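Local structure of enoyl-CoA hydratase/carnithine racemase (Thermus thermophilus JL-18, 6SL9) at residues L32-Y37 and R82-V87; A51-G56 and P97-V102; G104-A109 and A126-A131; L113-D118 and S141-L146; L119-V124 and E188-L193. The protein probably isomerises a coenzyme A thioester to oxepin-CoA in the breakdown of phenylacetic acid, as a member of the crotonase (enoyl-CoA hydratase/isomerase) family. All coordinates share one frame; numbering follows the deposited sequence.

Interaction 1. Residues L32-Y37 and R82-V87; sequences LLDALY and RRYNRV
Asp34 and Arg83 meet in a salt bridge, with Asp34 OD1 3.0 Å from Arg83 NH2. The two side chains cross at about a right angle, yet the carboxylate and guanidinium planes are only 19° apart. The nitrogen comes to the syn side of OD1 along a bent path, the N-H...O angle being 136°, and the oxygen is tilted out of the guanidinium plane. Arg83 bends at chi2, and its guanidinium lies between Tyr84 CE1 over one face and Arg86 NH1 over the other. Asp34 OD1 also sits in the plane of the Tyr84 ring, at the edge, 3.5 Å from CE1. A water donates to Asp34 OD2 and is hydrogen-bonded to Tyr84 OH, so both carboxylate oxygens are engaged.

Apolar groups meet beside these polar ones. Leu33 CD1 rests on Tyr84 CB at 3.9 Å. Val87 is the wedge of the interface: its CG2 lies 3.7 Å from Leu33 O and 4.0 Å from Tyr37 CB, while its CG1 meets Leu36 CD2. With CG anti to the backbone N (chi1 -179°), Tyr37 swings its ring edge to Arg86 O, 3.8 Å from CE2.

The contact thus joins helices 30-45 and 77-93 of the crotonase fold. Leu32, Ala35 and Leu36 pack onto Ile6 of strand 6-11, whereas Arg82 and Asn85 touch Val229 and Leu224 of the second subunit.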
# COMPACT_ATOMS: atom_id res chain seq x y z
N LEU A 32 13.99 -10.00 27.91
CA LEU A 32 12.96 -10.73 27.15
C LEU A 32 13.32 -10.81 25.68
O LEU A 32 13.21 -11.88 25.07
CB LEU A 32 11.56 -10.20 27.43
CG LEU A 32 10.42 -10.92 26.71
CD1 LEU A 32 9.13 -10.73 27.51
CD2 LEU A 32 10.21 -10.40 25.31
N LEU A 33 13.76 -9.71 25.12
CA LEU A 33 14.12 -9.67 23.69
C LEU A 33 15.31 -10.55 23.40
O LEU A 33 15.30 -11.26 22.36
CB LEU A 33 14.34 -8.23 23.28
CG LEU A 33 13.09 -7.36 23.25
CD1 LEU A 33 13.42 -5.90 23.02
CD2 LEU A 33 12.12 -7.85 22.18
N ASP A 34 16.32 -10.58 24.30
CA ASP A 34 17.43 -11.52 24.08
C ASP A 34 16.89 -12.97 24.06
O ASP A 34 17.36 -13.77 23.27
CB ASP A 34 18.49 -11.35 25.14
CG ASP A 34 19.34 -10.09 24.96
OD1 ASP A 34 19.34 -9.50 23.88
OD2 ASP A 34 20.11 -9.80 25.91
N ALA A 35 15.97 -13.30 24.97
CA ALA A 35 15.42 -14.66 25.06
C ALA A 35 14.57 -14.95 23.81
O ALA A 35 14.59 -16.08 23.30
CB ALA A 35 14.68 -14.85 26.35
N LEU A 36 13.84 -13.97 23.29
CA LEU A 36 13.04 -14.17 22.08
C LEU A 36 13.95 -14.41 20.88
O LEU A 36 13.72 -15.36 20.11
CB LEU A 36 12.14 -12.96 21.87
CG LEU A 36 11.27 -13.01 20.61
CD1 LEU A 36 10.38 -14.26 20.59
CD2 LEU A 36 10.40 -11.75 20.48
N TYR A 37 14.99 -13.61 20.73
CA TYR A 37 16.00 -13.79 19.69
C TYR A 37 16.53 -15.22 19.76
O TYR A 37 16.62 -15.92 18.75
CB TYR A 37 17.11 -12.75 19.84
CG TYR A 37 18.18 -12.82 18.79
CD1 TYR A 37 19.25 -13.67 18.97
CD2 TYR A 37 18.14 -12.03 17.68
CE1 TYR A 37 20.27 -13.73 18.03
CE2 TYR A 37 19.13 -12.08 16.72
CZ TYR A 37 20.21 -12.93 16.90
OH TYR A 37 21.25 -12.96 16.00
N ARG A 82 19.03 0.53 18.64
CA ARG A 82 20.09 -0.02 17.79
C ARG A 82 20.50 -1.38 18.33
O ARG A 82 20.81 -2.29 17.55
CB ARG A 82 21.30 0.92 17.68
CG ARG A 82 21.03 2.05 16.71
CD ARG A 82 22.30 2.90 16.51
NE ARG A 82 22.08 4.05 15.66
CZ ARG A 82 21.93 4.03 14.32
NH1 ARG A 82 22.01 2.89 13.66
NH2 ARG A 82 21.70 5.17 13.66
N ARG A 83 20.57 -1.53 19.65
CA ARG A 83 20.94 -2.83 20.25
C ARG A 83 19.87 -3.88 19.97
O ARG A 83 20.25 -5.00 19.63
CB ARG A 83 21.19 -2.64 21.74
CG ARG A 83 21.42 -3.93 22.48
CD ARG A 83 22.54 -4.79 21.94
NE ARG A 83 22.59 -6.06 22.67
CZ ARG A 83 21.75 -7.09 22.48
NH1 ARG A 83 20.86 -7.12 21.50
NH2 ARG A 83 21.89 -8.14 23.24
N TYR A 84 18.61 -3.57 20.21
CA TYR A 84 17.54 -4.61 20.18
C TYR A 84 16.85 -4.72 18.81
O TYR A 84 16.12 -5.70 18.62
CB TYR A 84 16.58 -4.45 21.33
CG TYR A 84 17.29 -4.69 22.64
CD1 TYR A 84 17.66 -5.96 23.01
CD2 TYR A 84 17.67 -3.65 23.48
CE1 TYR A 84 18.40 -6.18 24.17
CE2 TYR A 84 18.34 -3.88 24.66
CZ TYR A 84 18.75 -5.14 24.99
OH TYR A 84 19.44 -5.31 26.15
N ASN A 85 17.23 -3.90 17.82
CA ASN A 85 16.58 -3.99 16.49
C ASN A 85 16.92 -5.32 15.83
O ASN A 85 16.17 -5.75 14.98
CB ASN A 85 16.89 -2.77 15.60
CG ASN A 85 16.03 -1.55 15.83
OD1 ASN A 85 14.92 -1.66 16.34
ND2 ASN A 85 16.50 -0.38 15.39
N ARG A 86 17.98 -5.97 16.26
CA ARG A 86 18.31 -7.30 15.70
C ARG A 86 17.14 -8.28 15.90
O ARG A 86 17.04 -9.27 15.16
CB ARG A 86 19.65 -7.81 16.19
CG ARG A 86 19.62 -8.10 17.67
CD ARG A 86 21.02 -8.44 18.18
NE ARG A 86 22.05 -7.38 18.23
CZ ARG A 86 23.20 -7.54 18.93
NH1 ARG A 86 23.46 -8.72 19.42
NH2 ARG A 86 24.09 -6.58 19.04
N VAL A 87 16.36 -8.12 16.94
CA VAL A 87 15.24 -9.06 17.15
C VAL A 87 14.17 -8.89 16.07
O VAL A 87 13.59 -9.87 15.59
CB VAL A 87 14.70 -8.90 18.57
CG1 VAL A 87 13.72 -10.02 18.86
CG2 VAL A 87 15.86 -8.96 19.56
O HOH W 1 20.96 -7.51 26.51

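Interaction 2. Residues A51-G56 and P97-V102; sequences ALLLTG and PLVVAV
Thr55 OG1 donates to Ala101 O over 2.7 Å, the shortest polar bond between these two parallel strands. The hydroxyl is placed there by its first torsion, which sets OG1 anti to the backbone N (chi1 -161°). It approaches the carbonyl from a direction tilted 23° out of its plane, and Ala101 CB lies beside it at 3.7 Å. A side chain thus adds a fifth hydrogen bond to the four from the backbone.

Before that point the strands are joined by regular parallel bonds: Leu52 N to Pro97 O, Val99 N to Leu52 O, Leu54 N to Val99 O at 2.9 Å, and Ala101 N to Leu54 O. The same carbonyls receive CA-H...O contacts, the closest from Leu53 CA to Val99 O at 3.2 Å.

Leu53 and Val99 share one face of the sheet, where Leu53 CD1 crosses to Val99 CG1 at 3.6 Å and continues to Ala101 CB at 4.2 Å. On the other face, Leu98 CD1 lies 3.8 Å from Leu52 CB, and Leu54 CB is 4.1 Å from Leu98 CD1. Ala190 of helix 186-197 covers Leu53 and Ala101. A valine in place of Thr55 would remove the hydroxyl and would probably leave Ala101 O without its short bond, weakening this end.

The chemistry is that of a buried sheet of the crotonase fold: backbone polar groups pair, and mostly apolar side chains fill both faces.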
# COMPACT_ATOMS: atom_id res chain seq x y z
N ALA A 51 7.64 -24.68 11.39
CA ALA A 51 6.81 -23.48 11.59
C ALA A 51 6.93 -23.04 13.03
O ALA A 51 7.25 -23.87 13.90
CB ALA A 51 5.36 -23.77 11.25
N LEU A 52 6.68 -21.77 13.30
CA LEU A 52 6.67 -21.22 14.66
C LEU A 52 5.30 -20.60 14.94
O LEU A 52 4.62 -20.14 14.01
CB LEU A 52 7.78 -20.19 14.80
CG LEU A 52 9.21 -20.72 14.91
CD1 LEU A 52 9.74 -21.12 13.54
CD2 LEU A 52 10.13 -19.70 15.51
N LEU A 53 4.95 -20.62 16.22
CA LEU A 53 3.69 -20.02 16.70
C LEU A 53 4.07 -19.14 17.90
O LEU A 53 4.68 -19.67 18.84
CB LEU A 53 2.70 -21.09 17.12
CG LEU A 53 1.38 -20.64 17.76
CD1 LEU A 53 0.61 -19.66 16.94
CD2 LEU A 53 0.54 -21.89 18.05
N LEU A 54 3.67 -17.87 17.92
CA LEU A 54 3.97 -16.93 19.01
C LEU A 54 2.66 -16.47 19.61
O LEU A 54 1.76 -16.02 18.89
CB LEU A 54 4.77 -15.75 18.41
CG LEU A 54 5.10 -14.63 19.42
CD1 LEU A 54 6.02 -15.13 20.53
CD2 LEU A 54 5.76 -13.49 18.66
N THR A 55 2.60 -16.51 20.93
CA THR A 55 1.43 -16.06 21.70
C THR A 55 1.89 -15.49 23.04
O THR A 55 3.08 -15.52 23.34
CB THR A 55 0.43 -17.20 21.82
OG1 THR A 55 -0.85 -16.63 22.15
CG2 THR A 55 0.81 -18.26 22.82
N GLY A 56 0.94 -15.01 23.83
CA GLY A 56 1.23 -14.49 25.17
C GLY A 56 0.55 -15.32 26.25
O GLY A 56 -0.52 -15.89 26.05
N PRO A 97 7.76 -20.20 8.37
CA PRO A 97 6.57 -19.39 8.57
C PRO A 97 6.26 -19.22 10.07
O PRO A 97 6.45 -20.12 10.85
CB PRO A 97 5.47 -20.20 7.90
CG PRO A 97 5.96 -21.62 7.93
CD PRO A 97 7.46 -21.48 7.71
N LEU A 98 5.72 -18.05 10.39
CA LEU A 98 5.36 -17.65 11.77
C LEU A 98 3.87 -17.35 11.82
O LEU A 98 3.37 -16.48 11.11
CB LEU A 98 6.18 -16.43 12.18
CG LEU A 98 5.84 -15.80 13.53
CD1 LEU A 98 6.14 -16.76 14.65
CD2 LEU A 98 6.57 -14.48 13.74
N VAL A 99 3.20 -18.03 12.71
CA VAL A 99 1.80 -17.73 13.05
C VAL A 99 1.84 -16.97 14.36
O VAL A 99 2.56 -17.35 15.29
CB VAL A 99 0.98 -19.02 13.19
CG1 VAL A 99 -0.42 -18.74 13.64
CG2 VAL A 99 0.97 -19.82 11.91
N VAL A 100 1.03 -15.90 14.47
CA VAL A 100 0.86 -15.18 15.77
C VAL A 100 -0.58 -15.38 16.23
O VAL A 100 -1.49 -15.19 15.41
CB VAL A 100 1.23 -13.70 15.62
CG1 VAL A 100 0.74 -12.88 16.80
CG2 VAL A 100 2.72 -13.56 15.47
N ALA A 101 -0.76 -15.68 17.50
CA ALA A 101 -2.08 -15.83 18.15
C ALA A 101 -2.18 -14.72 19.20
O ALA A 101 -1.57 -14.79 20.26
CB ALA A 101 -2.22 -17.18 18.74
N VAL A 102 -2.95 -13.68 18.87
CA VAL A 102 -3.11 -12.49 19.74
C VAL A 102 -4.24 -12.76 20.75
O VAL A 102 -5.41 -12.69 20.40
CB VAL A 102 -3.32 -11.20 18.96
CG1 VAL A 102 -3.31 -10.02 19.90
CG2 VAL A 102 -2.24 -11.00 17.90

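Interaction 3. Residues G104-A109 and A126-A131; sequences GVAAGA and ASFTTA
Ser127 turns its hydroxyl into the narrow site between its own backbone N and carbonyl carbon (chi1 62°), which lays OG alongside Val105, 3.7 Å from CA and 3.8 Å from CB. Phe128 has CG anti to the carbonyl carbon (chi1 -63°), and its ring passes obliquely by Ala106, CD2 coming within 4.0 Å of CB. These pairs lie on opposite faces of the small sheet in which strands 105-107 and 127-129 run parallel, with 166-167 beyond 127-129.

Three backbone bonds tie the strands together: Ala106 N to Ser127 O, Thr129 N to Ala106 O at 3.0 Å, and Gly108 N to Thr129 O at 3.1 Å. Thr129 O is used twice, since Ala107 CA also approaches it in a CA-H...O contact. Beyond the pairing, Ala131 CB packs against Ala107 CB at 4.2 Å and lies 3.6 Å from Gly108 N. Gly108 has a positive phi (59°), which suits glycine, and takes the N-cap position of helix 109-115. Thr130 turns away and gives its hydroxyl to Leu159 O.

The short side chains of strand 105-107 touch little, so the contact depends mainly on N-H and C=O pairing. In crotonases an oxyanion-hole N-H comes from the start of the helix following this strand, so fixing the turn at Gly108 is consistent with holding such a site in place.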
# COMPACT_ATOMS: atom_id res chain seq x y z
N GLY A 104 -4.83 -11.29 23.73
CA GLY A 104 -5.30 -10.14 24.53
C GLY A 104 -4.68 -8.87 24.02
O GLY A 104 -4.39 -8.74 22.84
N VAL A 105 -4.50 -7.91 24.89
CA VAL A 105 -4.04 -6.59 24.43
C VAL A 105 -2.67 -6.77 23.79
O VAL A 105 -1.73 -7.43 24.32
CB VAL A 105 -3.99 -5.54 25.54
CG1 VAL A 105 -3.14 -5.94 26.69
CG2 VAL A 105 -3.54 -4.21 24.99
N ALA A 106 -2.52 -6.07 22.66
CA ALA A 106 -1.25 -5.89 21.94
C ALA A 106 -1.08 -4.37 21.80
O ALA A 106 -1.78 -3.74 21.00
CB ALA A 106 -1.24 -6.57 20.61
N ALA A 107 -0.15 -3.78 22.54
CA ALA A 107 0.02 -2.32 22.56
C ALA A 107 1.49 -1.96 22.35
O ALA A 107 2.38 -2.67 22.86
CB ALA A 107 -0.48 -1.73 23.87
N GLY A 108 1.74 -0.84 21.70
CA GLY A 108 3.13 -0.38 21.54
C GLY A 108 3.97 -1.41 20.83
O GLY A 108 3.53 -2.00 19.84
N ALA A 109 5.12 -1.73 21.36
CA ALA A 109 5.98 -2.77 20.76
C ALA A 109 5.32 -4.13 20.82
O ALA A 109 5.70 -5.01 20.05
CB ALA A 109 7.34 -2.79 21.36
N ALA A 126 -9.48 -9.64 22.24
CA ALA A 126 -8.13 -9.08 22.10
C ALA A 126 -8.26 -7.65 21.57
O ALA A 126 -9.29 -7.28 21.04
CB ALA A 126 -7.27 -9.92 21.19
N SER A 127 -7.17 -6.89 21.59
CA SER A 127 -7.22 -5.50 21.13
C SER A 127 -5.85 -5.09 20.67
O SER A 127 -4.85 -5.67 21.06
CB SER A 127 -7.78 -4.63 22.19
OG SER A 127 -6.98 -4.65 23.34
N PHE A 128 -5.84 -4.05 19.85
CA PHE A 128 -4.60 -3.49 19.32
C PHE A 128 -4.60 -1.98 19.54
O PHE A 128 -5.58 -1.30 19.15
CB PHE A 128 -4.50 -3.74 17.80
CG PHE A 128 -4.42 -5.20 17.44
CD1 PHE A 128 -5.57 -5.98 17.39
CD2 PHE A 128 -3.20 -5.79 17.19
CE1 PHE A 128 -5.47 -7.34 17.13
CE2 PHE A 128 -3.12 -7.14 16.88
CZ PHE A 128 -4.26 -7.89 16.85
N THR A 129 -3.53 -1.45 20.10
CA THR A 129 -3.43 0.01 20.32
C THR A 129 -1.98 0.41 19.99
O THR A 129 -1.06 -0.16 20.56
CB THR A 129 -3.84 0.36 21.76
OG1 THR A 129 -5.08 -0.22 22.18
CG2 THR A 129 -3.93 1.87 21.79
N THR A 130 -1.80 1.38 19.12
CA THR A 130 -0.41 1.73 18.77
C THR A 130 0.32 2.26 20.00
O THR A 130 1.50 1.94 20.18
CB THR A 130 -0.36 2.69 17.58
OG1 THR A 130 -1.04 3.92 17.96
CG2 THR A 130 -0.93 2.10 16.30
N ALA A 131 -0.33 3.08 20.82
CA ALA A 131 0.09 3.49 22.18
C ALA A 131 1.26 4.46 22.27
O ALA A 131 1.26 5.29 23.20
CB ALA A 131 0.40 2.26 23.04

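Interaction 4. Residues L113-D118 and S141-L146; sequences LALWGD and SGLSFL
Leu146 drives its CD1 methyl straight onto the indole of Trp116, 3.4 Å from the centroid of the five-membered ring and only 13° off the normal, a close CH-pi contact. Its other branch follows the same face: CD2 lies over the outer edge of the six-membered ring, 3.8 Å from CH2. The leucine is a forked knob and the flat indole the surface it sits on, while Leu115 CB closes the side of the hollow at 3.8 Å from CD1. Leu146 reaches this place with CG anti to the carbonyl carbon (chi1 -77°).

The edge of the indole is used too. Trp116 NE1 points at Ser141 O, which lies in the ring plane, in a weak but nearly straight bond of 3.3 Å. Gly142 CA also borders this edge, near CZ2, and a side chain there would run into the ring. Phe145 CD1 comes obliquely to CH2 at 4.1 Å, and Leu115 CD1 meets Leu143 CD1 on the far side of Leu146. Replacing Trp116 by an alanine would take the whole platform away and would probably open a gap beneath both Leu146 methyls and leave Ser141 O without its indole N-H.

The contact joins helix 109-115 and the turn after it to helix 143-151. Trp116 is flanked by Val88, Leu91 and Ser92 of helix 77-93 and Leu213 of helix 202-214, with Leu220 of the second subunit also against it.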
# COMPACT_ATOMS: atom_id res chain seq x y z
N LEU A 113 5.31 -6.44 17.57
CA LEU A 113 5.73 -7.85 17.53
C LEU A 113 4.62 -8.71 16.92
O LEU A 113 4.86 -9.57 16.10
CB LEU A 113 6.11 -8.31 18.96
CG LEU A 113 7.44 -7.78 19.51
CD1 LEU A 113 7.72 -8.33 20.91
CD2 LEU A 113 8.64 -8.16 18.65
N ALA A 114 3.35 -8.45 17.31
CA ALA A 114 2.23 -9.27 16.83
C ALA A 114 2.15 -9.16 15.30
O ALA A 114 1.84 -10.15 14.60
CB ALA A 114 0.95 -8.80 17.45
N LEU A 115 2.43 -7.99 14.76
CA LEU A 115 2.21 -7.73 13.32
C LEU A 115 3.30 -8.35 12.47
O LEU A 115 3.14 -8.42 11.26
CB LEU A 115 2.05 -6.24 13.05
CG LEU A 115 0.80 -5.60 13.67
CD1 LEU A 115 0.70 -4.16 13.28
CD2 LEU A 115 -0.50 -6.35 13.36
N TRP A 116 4.37 -8.87 13.07
CA TRP A 116 5.40 -9.61 12.33
C TRP A 116 4.97 -11.03 11.98
O TRP A 116 5.65 -11.65 11.19
CB TRP A 116 6.75 -9.61 13.06
CG TRP A 116 7.48 -8.31 12.92
CD1 TRP A 116 7.62 -7.30 13.83
CD2 TRP A 116 8.02 -7.84 11.69
NE1 TRP A 116 8.24 -6.24 13.23
CE2 TRP A 116 8.49 -6.54 11.92
CE3 TRP A 116 8.13 -8.40 10.41
CZ2 TRP A 116 9.05 -5.77 10.89
CZ3 TRP A 116 8.70 -7.64 9.40
CH2 TRP A 116 9.14 -6.35 9.65
N GLY A 117 3.86 -11.53 12.55
CA GLY A 117 3.41 -12.84 12.09
C GLY A 117 3.13 -12.83 10.61
O GLY A 117 2.62 -11.84 10.09
N ASP A 118 3.40 -13.92 9.90
CA ASP A 118 2.99 -14.08 8.49
C ASP A 118 1.50 -14.27 8.37
O ASP A 118 0.86 -13.72 7.46
CB ASP A 118 3.70 -15.26 7.87
CG ASP A 118 5.18 -15.12 7.86
OD1 ASP A 118 5.68 -14.08 7.41
OD2 ASP A 118 5.86 -16.07 8.34
N SER A 141 10.18 -0.58 16.66
CA SER A 141 10.19 -2.03 16.51
C SER A 141 9.54 -2.45 15.19
O SER A 141 8.95 -3.57 15.09
CB SER A 141 9.55 -2.70 17.73
OG SER A 141 10.08 -2.20 18.93
N GLY A 142 9.70 -1.63 14.16
CA GLY A 142 9.19 -1.90 12.84
C GLY A 142 7.74 -1.50 12.61
O GLY A 142 7.26 -1.73 11.49
N LEU A 143 7.08 -0.90 13.61
CA LEU A 143 5.65 -0.59 13.40
C LEU A 143 5.53 0.46 12.29
O LEU A 143 4.49 0.45 11.57
CB LEU A 143 5.03 -0.11 14.70
CG LEU A 143 3.51 0.13 14.64
CD1 LEU A 143 2.78 -1.14 14.27
CD2 LEU A 143 3.06 0.66 15.99
N SER A 144 6.48 1.40 12.15
CA SER A 144 6.33 2.43 11.10
C SER A 144 6.48 1.81 9.69
O SER A 144 6.00 2.42 8.74
CB SER A 144 7.29 3.57 11.28
OG SER A 144 8.61 3.25 10.91
N PHE A 145 7.15 0.69 9.60
CA PHE A 145 7.33 -0.09 8.35
C PHE A 145 6.07 -0.88 8.11
O PHE A 145 5.47 -0.81 7.02
CB PHE A 145 8.60 -0.89 8.52
CG PHE A 145 8.91 -1.80 7.35
CD1 PHE A 145 8.41 -3.09 7.31
CD2 PHE A 145 9.78 -1.43 6.34
CE1 PHE A 145 8.65 -3.92 6.24
CE2 PHE A 145 10.11 -2.30 5.29
CZ PHE A 145 9.54 -3.56 5.25
N LEU A 146 5.68 -1.70 9.08
CA LEU A 146 4.59 -2.64 8.86
C LEU A 146 3.23 -1.99 8.75
O LEU A 146 2.43 -2.41 7.91
CB LEU A 146 4.54 -3.64 10.02
CG LEU A 146 5.57 -4.77 10.03
CD1 LEU A 146 5.32 -5.60 11.27
CD2 LEU A 146 5.46 -5.64 8.79

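Interaction 5. Residues L119-V124 and E188-L193; sequences LRLAAV and EEALSL
Leu121 and Leu119 of strand 119-123 pack against Leu193 and Ala190 of helix 186-197, a helix laid over one face of the central sheet of the crotonase fold. Strand and helix run almost antiparallel, 167° between their directions, and no hydrogen bond passes between them, so the contact rests on apolar side chains, partly against the helix backbone.

The tight part lies toward the later turn of the segment 188-193. Leu193 has CG anti to its backbone N (chi1 174°), which sends its CD2 methyl toward the strand, where it meets Leu119 from one direction and Leu121 from another. Leu119 crosses it at about a right angle, whereas Leu121 comes in obliquely, its CD1 4.0 Å from Leu193 CD2. The second branch of Leu121 settles on the backbone of Ala190, with CD2 4.0 Å from the Ala190 N and 4.3 Å from its CB. The small alanine lets the strand come near here, the CA atoms of Leu121 and Ala190 being 6.8 Å apart. Val99 and Ala101 of the neighbouring strand 98-102 extend this apolar patch, touching Leu121 and Ala190 respectively.

The looser side lies at Glu189, which is partly exposed. It gives the strand only its aliphatic start, CB lying 4.2 Å from Leu121 CD2, while its carboxylate turns to a salt bridge with Arg179. Across the strand, Arg120 points away from the helix and bonds to Gln157 of the third subunit. The closest approach of the whole contact is apolar, between Leu119 CB and Leu193 CD2 at 3.9 Å.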
# COMPACT_ATOMS: atom_id res chain seq x y z
N LEU A 119 0.94 -15.06 9.28
CA LEU A 119 -0.50 -15.26 9.43
C LEU A 119 -0.84 -14.98 10.88
O LEU A 119 -0.14 -15.45 11.79
CB LEU A 119 -0.93 -16.67 9.01
CG LEU A 119 -0.73 -16.92 7.50
CD1 LEU A 119 -0.91 -18.33 7.10
CD2 LEU A 119 -1.63 -16.04 6.68
N ARG A 120 -1.89 -14.19 11.08
CA ARG A 120 -2.19 -13.64 12.41
C ARG A 120 -3.65 -13.90 12.76
O ARG A 120 -4.55 -13.61 11.97
CB ARG A 120 -1.90 -12.14 12.36
CG ARG A 120 -0.45 -11.82 12.05
CD ARG A 120 -0.13 -10.35 11.92
NE ARG A 120 -0.92 -9.70 10.88
CZ ARG A 120 -0.65 -9.77 9.58
NH1 ARG A 120 0.45 -10.36 9.15
NH2 ARG A 120 -1.46 -9.16 8.72
N LEU A 121 -3.87 -14.43 13.95
CA LEU A 121 -5.22 -14.69 14.49
C LEU A 121 -5.36 -13.91 15.78
O LEU A 121 -4.38 -13.69 16.51
CB LEU A 121 -5.41 -16.18 14.82
CG LEU A 121 -5.34 -17.17 13.68
CD1 LEU A 121 -3.91 -17.49 13.36
CD2 LEU A 121 -6.04 -18.45 14.04
N ALA A 122 -6.59 -13.49 16.07
CA ALA A 122 -6.88 -12.84 17.35
C ALA A 122 -8.05 -13.52 18.02
O ALA A 122 -9.02 -13.96 17.34
CB ALA A 122 -7.26 -11.40 17.11
N ALA A 123 -8.02 -13.59 19.35
CA ALA A 123 -9.18 -13.94 20.15
C ALA A 123 -10.19 -12.83 20.10
O ALA A 123 -9.83 -11.66 20.17
CB ALA A 123 -8.79 -14.16 21.59
N VAL A 124 -11.44 -13.21 20.19
CA VAL A 124 -12.51 -12.27 20.56
C VAL A 124 -12.06 -11.70 21.92
O VAL A 124 -11.75 -12.49 22.85
CB VAL A 124 -13.86 -13.02 20.64
CG1 VAL A 124 -14.90 -12.14 21.29
CG2 VAL A 124 -14.35 -13.54 19.30
N GLU A 188 -6.07 -23.67 19.77
CA GLU A 188 -6.38 -24.85 18.92
C GLU A 188 -6.33 -24.44 17.45
O GLU A 188 -5.73 -25.14 16.63
CB GLU A 188 -7.75 -25.41 19.33
CG GLU A 188 -8.14 -26.69 18.61
CD GLU A 188 -9.60 -27.11 18.76
OE1 GLU A 188 -10.07 -27.92 17.92
OE2 GLU A 188 -10.25 -26.62 19.68
N GLU A 189 -6.96 -23.34 17.09
CA GLU A 189 -7.03 -22.92 15.68
C GLU A 189 -5.62 -22.48 15.23
O GLU A 189 -5.23 -22.79 14.08
CB GLU A 189 -8.10 -21.82 15.50
CG GLU A 189 -9.51 -22.30 15.73
CD GLU A 189 -10.59 -21.96 14.77
OE1 GLU A 189 -11.77 -22.09 15.19
OE2 GLU A 189 -10.30 -21.73 13.57
N ALA A 190 -4.91 -21.73 16.04
CA ALA A 190 -3.59 -21.21 15.62
C ALA A 190 -2.65 -22.40 15.46
O ALA A 190 -1.84 -22.43 14.54
CB ALA A 190 -3.07 -20.21 16.64
N LEU A 191 -2.71 -23.37 16.38
CA LEU A 191 -1.83 -24.56 16.28
C LEU A 191 -2.19 -25.38 15.04
O LEU A 191 -1.29 -25.90 14.39
CB LEU A 191 -1.87 -25.38 17.55
CG LEU A 191 -0.87 -26.51 17.58
CD1 LEU A 191 0.58 -26.03 17.47
CD2 LEU A 191 -1.04 -27.29 18.85
N SER A 192 -3.46 -25.56 14.74
CA SER A 192 -3.88 -26.31 13.54
C SER A 192 -3.27 -25.64 12.31
O SER A 192 -2.74 -26.34 11.42
CB SER A 192 -5.40 -26.34 13.46
OG SER A 192 -5.79 -27.01 12.29
N LEU A 193 -3.37 -24.31 12.21
CA LEU A 193 -2.82 -23.61 11.03
C LEU A 193 -1.29 -23.77 11.01
O LEU A 193 -0.71 -24.06 9.97
CB LEU A 193 -3.22 -22.13 11.11
CG LEU A 193 -2.61 -21.22 10.04
CD1 LEU A 193 -3.01 -21.68 8.68
CD2 LEU A 193 -3.00 -19.78 10.25

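How the interactions relate
Interactions 2 and 5 lie about 8 Å apart, centre to centre, and share the central sheet: strands 98-102 and 119-123 are neighbours in it, probably joined by Val102 N to Leu121 O. Interaction 4 adjoins interaction 2 where Asp118 meets Leu98, and it touches interaction 3 through Ala109 and Ser141. Helix 109-115 follows strand 105-107 directly, and interactions 3, 4 and 5 interleave along the chain, as interactions 1 and 2 do. Interaction 1 stands about 25 Å from interaction 5, between centres, on the opposite side of the chain's centre. Interactions 1 and 4 border the second subunit, and 4 and 5 the third, linking the core to the trimer.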